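Side-chain contacts in Poly(A) RNA polymerase protein 2 (Saccharomyces cerevisiae, PDB 3NYB), which probably adds adenosines to the 3' ends of RNAs as the polymerase subunit of TRAMP, the nuclear RNA surveillance complex that also contains Air2p and Mtr4p: residues L160-L165 and D212-L217; V216-F221 and D294-R299. The protein carries 1 engineered substitution. All blocks are in the same frame, centred on the assembly; numbering follows the deposited sequence.

Contact 1. Residues L160-L165 and D212-L217; sequences LRELVL and DNLGVL
E162 meets L214 through the aliphatic root of its side chain, CB and CG lying against the end of the leucine, though the exact spacing there is not reliable. The chain kinks at chi2 (70°), which turns the carboxylate away from L214; a long side chain thus lends its carbons to an apolar neighbour and carries its charge elsewhere. L214 spans the gap from the first turn of its own helix, and its side chain also packs on I25 of helix 17-31. One residue on, L163 reaches across with CG anti to the carbonyl carbon (chi1 -70°) and spreads its two methyls over separate partners. L163 CD2 lies 4.2 Å from L214 CG. Its other methyl, L163 CD1, lies 4.0 Å from L217 CB. This is helix-to-helix packing inside the helical central domain, helix 160-173 lying against the start of helix 214-228, with apolar contacts and no hydrogen bond between the segments. A branched leucine suits position 163, since one stem can serve both L214 and L217, which lie three residues apart on a helix. L163 lies across L217. Helix 186-198 adds to the same core, with V193 and L197 touching L163 and F196 touching L217.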
# COMPACT_ATOMS: atom_id res chain seq x y z
N LEU A 160 -9.31 -4.04 -0.37
CA LEU A 160 -7.88 -4.09 -0.66
C LEU A 160 -7.39 -2.93 -1.54
O LEU A 160 -6.48 -2.20 -1.17
CB LEU A 160 -7.51 -5.43 -1.28
CG LEU A 160 -6.01 -5.65 -1.42
CD1 LEU A 160 -5.28 -5.34 -0.11
CD2 LEU A 160 -5.71 -7.06 -1.91
N ARG A 161 -8.01 -2.75 -2.71
CA ARG A 161 -7.65 -1.66 -3.60
C ARG A 161 -7.69 -0.28 -2.92
O ARG A 161 -6.74 0.50 -3.03
CB ARG A 161 -8.54 -1.67 -4.85
CG ARG A 161 -8.31 -0.48 -5.78
CD ARG A 161 -8.94 -0.64 -7.16
NE ARG A 161 -8.79 0.58 -7.95
CZ ARG A 161 -9.68 1.57 -8.00
NH1 ARG A 161 -10.82 1.50 -7.32
NH2 ARG A 161 -9.44 2.64 -8.74
N GLU A 162 -8.78 0.02 -2.23
CA GLU A 162 -8.97 1.34 -1.63
C GLU A 162 -7.90 1.66 -0.60
O GLU A 162 -7.32 2.74 -0.62
CB GLU A 162 -10.33 1.45 -0.95
CG GLU A 162 -11.52 1.50 -1.88
CD GLU A 162 -11.78 0.18 -2.59
OE1 GLU A 162 -12.56 0.20 -3.56
OE2 GLU A 162 -11.20 -0.86 -2.18
N LEU A 163 -7.65 0.72 0.30
CA LEU A 163 -6.65 0.96 1.33
C LEU A 163 -5.25 1.04 0.72
O LEU A 163 -4.44 1.86 1.13
CB LEU A 163 -6.72 -0.08 2.44
CG LEU A 163 -7.98 0.06 3.29
CD1 LEU A 163 -7.85 -0.72 4.59
CD2 LEU A 163 -8.23 1.52 3.58
N VAL A 164 -4.99 0.22 -0.29
CA VAL A 164 -3.69 0.27 -0.96
C VAL A 164 -3.46 1.63 -1.61
O VAL A 164 -2.38 2.22 -1.47
CB VAL A 164 -3.54 -0.85 -1.99
CG1 VAL A 164 -2.31 -0.62 -2.83
CG2 VAL A 164 -3.45 -2.20 -1.29
N LEU A 165 -4.47 2.16 -2.29
CA LEU A 165 -4.32 3.47 -2.91
C LEU A 165 -4.00 4.54 -1.86
O LEU A 165 -3.09 5.34 -2.05
CB LEU A 165 -5.56 3.83 -3.73
CG LEU A 165 -5.68 3.02 -5.02
CD1 LEU A 165 -7.00 3.32 -5.73
CD2 LEU A 165 -4.48 3.27 -5.92
N ASP A 212 -17.64 -0.96 4.15
CA ASP A 212 -18.47 -0.08 4.97
C ASP A 212 -17.72 0.37 6.22
O ASP A 212 -18.31 0.98 7.12
CB ASP A 212 -19.78 -0.77 5.36
CG ASP A 212 -20.74 -0.90 4.19
OD1 ASP A 212 -20.73 -0.03 3.29
OD2 ASP A 212 -21.52 -1.88 4.17
N ASN A 213 -16.42 0.09 6.25
CA ASN A 213 -15.62 0.35 7.43
C ASN A 213 -14.18 0.75 7.10
O ASN A 213 -13.26 0.57 7.90
CB ASN A 213 -15.61 -0.89 8.34
CG ASN A 213 -16.96 -1.13 9.02
OD1 ASN A 213 -17.31 -0.46 9.99
ND2 ASN A 213 -17.72 -2.10 8.51
N LEU A 214 -13.96 1.30 5.91
CA LEU A 214 -12.58 1.59 5.55
C LEU A 214 -11.97 2.76 6.34
O LEU A 214 -10.75 2.88 6.43
CB LEU A 214 -12.48 1.91 4.05
CG LEU A 214 -12.34 0.72 3.11
CD1 LEU A 214 -13.60 -0.14 3.15
CD2 LEU A 214 -12.05 1.18 1.69
N GLY A 215 -12.81 3.58 6.95
CA GLY A 215 -12.32 4.63 7.83
C GLY A 215 -11.53 4.04 9.00
O GLY A 215 -10.36 4.37 9.21
N VAL A 216 -12.17 3.17 9.78
CA VAL A 216 -11.50 2.57 10.93
C VAL A 216 -10.33 1.71 10.52
O VAL A 216 -9.26 1.80 11.10
CB VAL A 216 -12.45 1.71 11.82
CG1 VAL A 216 -13.17 2.59 12.82
CG2 VAL A 216 -13.44 0.88 10.98
N LEU A 217 -10.53 0.88 9.51
CA LEU A 217 -9.48 -0.02 9.06
C LEU A 217 -8.24 0.75 8.62
O LEU A 217 -7.11 0.31 8.84
CB LEU A 217 -10.01 -0.92 7.95
CG LEU A 217 -11.28 -1.66 8.38
CD1 LEU A 217 -11.98 -2.30 7.20
CD2 LEU A 217 -10.97 -2.69 9.47

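Contact 2. Residues V216-F221 and D294-R299; sequences VLLIEF and DLLTNR
T297 OG1 is hydrogen-bonded within its own helix to the carbonyl oxygen of F293, the residue one turn back, while D294 O stands 3.2 Å from T297 OG1 as a rival acceptor for the same proton. A hydroxyl bonded back to its own helix lets a threonine sit in a buried face, its polar atom served by the backbone and its methyl left for apolar contact. With chi1 at 65°, T297 CG2 comes to lie beside the backbone N and touches I219 CG2 at 3.9 Å, the two side chains meeting at a slant. I219 uses its other branch on L296: I219 CG1 is 3.9 Å from L296 CD1 and also touches L296 CB, and the two side chains run alongside one another, pointing opposite ways. A beta-branched isoleucine fits here because its two arms part at CB, one for each of two successive residues. L218 adds its CD1 to L296 CD1, the one leucine lying crosswise to the other. W25 of the Protein AIR2 chain packs on both I219 and T297, so the partner chain lies over this helix pair, and R26 of the Protein AIR2 chain forms a salt bridge with the neighbouring E220. The axes pass 9.9 Å apart, with the N-to-C directions at 136°, well short of antiparallel: an inclined helix pair of the central domain that forms part of the binding surface for the zinc-knuckle protein.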
# COMPACT_ATOMS: atom_id res chain seq x y z
N VAL A 216 -12.17 3.17 9.78
CA VAL A 216 -11.50 2.57 10.93
C VAL A 216 -10.33 1.71 10.52
O VAL A 216 -9.26 1.80 11.10
CB VAL A 216 -12.45 1.71 11.82
CG1 VAL A 216 -13.17 2.59 12.82
CG2 VAL A 216 -13.44 0.88 10.98
N LEU A 217 -10.53 0.88 9.51
CA LEU A 217 -9.48 -0.02 9.06
C LEU A 217 -8.24 0.75 8.62
O LEU A 217 -7.11 0.31 8.84
CB LEU A 217 -10.01 -0.92 7.95
CG LEU A 217 -11.28 -1.66 8.38
CD1 LEU A 217 -11.98 -2.30 7.20
CD2 LEU A 217 -10.97 -2.69 9.47
N LEU A 218 -8.45 1.91 8.01
CA LEU A 218 -7.34 2.77 7.60
C LEU A 218 -6.55 3.17 8.83
O LEU A 218 -5.34 2.95 8.91
CB LEU A 218 -7.85 4.00 6.87
CG LEU A 218 -6.90 4.79 5.95
CD1 LEU A 218 -6.71 6.20 6.41
CD2 LEU A 218 -5.56 4.10 5.76
N ILE A 219 -7.24 3.74 9.80
CA ILE A 219 -6.59 4.10 11.04
C ILE A 219 -5.90 2.89 11.66
O ILE A 219 -4.71 2.94 11.94
CB ILE A 219 -7.59 4.72 12.02
CG1 ILE A 219 -7.98 6.11 11.55
CG2 ILE A 219 -6.98 4.78 13.40
CD1 ILE A 219 -8.94 6.80 12.45
N GLU A 220 -6.64 1.81 11.84
CA GLU A 220 -6.09 0.61 12.47
C GLU A 220 -4.93 0.00 11.68
O GLU A 220 -4.05 -0.65 12.25
CB GLU A 220 -7.19 -0.42 12.71
CG GLU A 220 -8.29 0.08 13.63
CD GLU A 220 -9.48 -0.86 13.71
OE1 GLU A 220 -9.53 -1.84 12.94
OE2 GLU A 220 -10.36 -0.61 14.55
N PHE A 221 -4.90 0.21 10.37
CA PHE A 221 -3.76 -0.24 9.59
C PHE A 221 -2.50 0.51 10.01
O PHE A 221 -1.45 -0.10 10.20
CB PHE A 221 -4.01 -0.06 8.09
CG PHE A 221 -2.77 -0.21 7.25
CD1 PHE A 221 -2.45 -1.41 6.66
CD2 PHE A 221 -1.93 0.87 7.03
CE1 PHE A 221 -1.32 -1.55 5.88
CE2 PHE A 221 -0.79 0.74 6.25
CZ PHE A 221 -0.49 -0.47 5.68
N ASP A 294 -1.39 9.26 14.21
CA ASP A 294 -1.50 10.44 15.05
C ASP A 294 -2.34 11.52 14.38
O ASP A 294 -3.23 12.10 15.00
CB ASP A 294 -0.12 11.00 15.40
CG ASP A 294 0.63 10.13 16.38
OD1 ASP A 294 0.18 9.00 16.65
OD2 ASP A 294 1.69 10.58 16.87
N LEU A 295 -2.04 11.78 13.10
CA LEU A 295 -2.73 12.83 12.35
C LEU A 295 -4.22 12.53 12.17
O LEU A 295 -5.06 13.38 12.45
CB LEU A 295 -2.07 13.02 10.99
CG LEU A 295 -0.71 13.73 10.96
CD1 LEU A 295 0.14 13.31 9.77
CD2 LEU A 295 -0.90 15.23 10.96
N LEU A 296 -4.53 11.31 11.71
CA LEU A 296 -5.91 10.89 11.50
C LEU A 296 -6.75 10.93 12.77
O LEU A 296 -7.85 11.50 12.79
CB LEU A 296 -5.98 9.49 10.90
CG LEU A 296 -5.43 9.28 9.49
CD1 LEU A 296 -5.45 7.80 9.16
CD2 LEU A 296 -6.25 10.06 8.46
N THR A 297 -6.24 10.30 13.83
CA THR A 297 -6.94 10.23 15.10
C THR A 297 -7.10 11.62 15.72
O THR A 297 -8.18 11.96 16.21
CB THR A 297 -6.24 9.30 16.10
OG1 THR A 297 -4.96 9.83 16.44
CG2 THR A 297 -6.06 7.92 15.49
N ASN A 298 -6.03 12.41 15.71
CA ASN A 298 -6.10 13.77 16.26
C ASN A 298 -7.16 14.57 15.54
O ASN A 298 -7.95 15.28 16.16
CB ASN A 298 -4.76 14.48 16.13
CG ASN A 298 -3.79 14.08 17.21
OD1 ASN A 298 -4.19 13.55 18.25
ND2 ASN A 298 -2.51 14.31 16.97
N ARG A 299 -7.16 14.45 14.21
CA ARG A 299 -8.12 15.12 13.36
C ARG A 299 -9.55 14.71 13.73
O ARG A 299 -10.43 15.55 13.88
CB ARG A 299 -7.83 14.78 11.90
CG ARG A 299 -8.77 15.40 10.88
CD ARG A 299 -8.81 16.91 10.99
NE ARG A 299 -9.22 17.54 9.75
CZ ARG A 299 -9.16 18.85 9.53
NH1 ARG A 299 -8.72 19.65 10.49
NH2 ARG A 299 -9.55 19.35 8.35

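In the fold
Helix 214-228 is the member common to both contacts: L214 and L217 face helix 160-173 in contact 1, and the adjoining L218 and I219 face helix 282-304 in contact 2. The segments overlap at V216 and L217, and the contact centres are about 11 Å apart. The two interfaces join directly where L163 CD2 comes 4.1 Å from L218 CB. Along the chain the three helices come in the order 160-173, 214-228, 282-304, so helices distant in sequence are brought together by helix 214-228. Together they link the interior of the helical central domain, next to helix 186-198, with the surface that receives Protein AIR2 in the Trf4p-Air2p heterodimer.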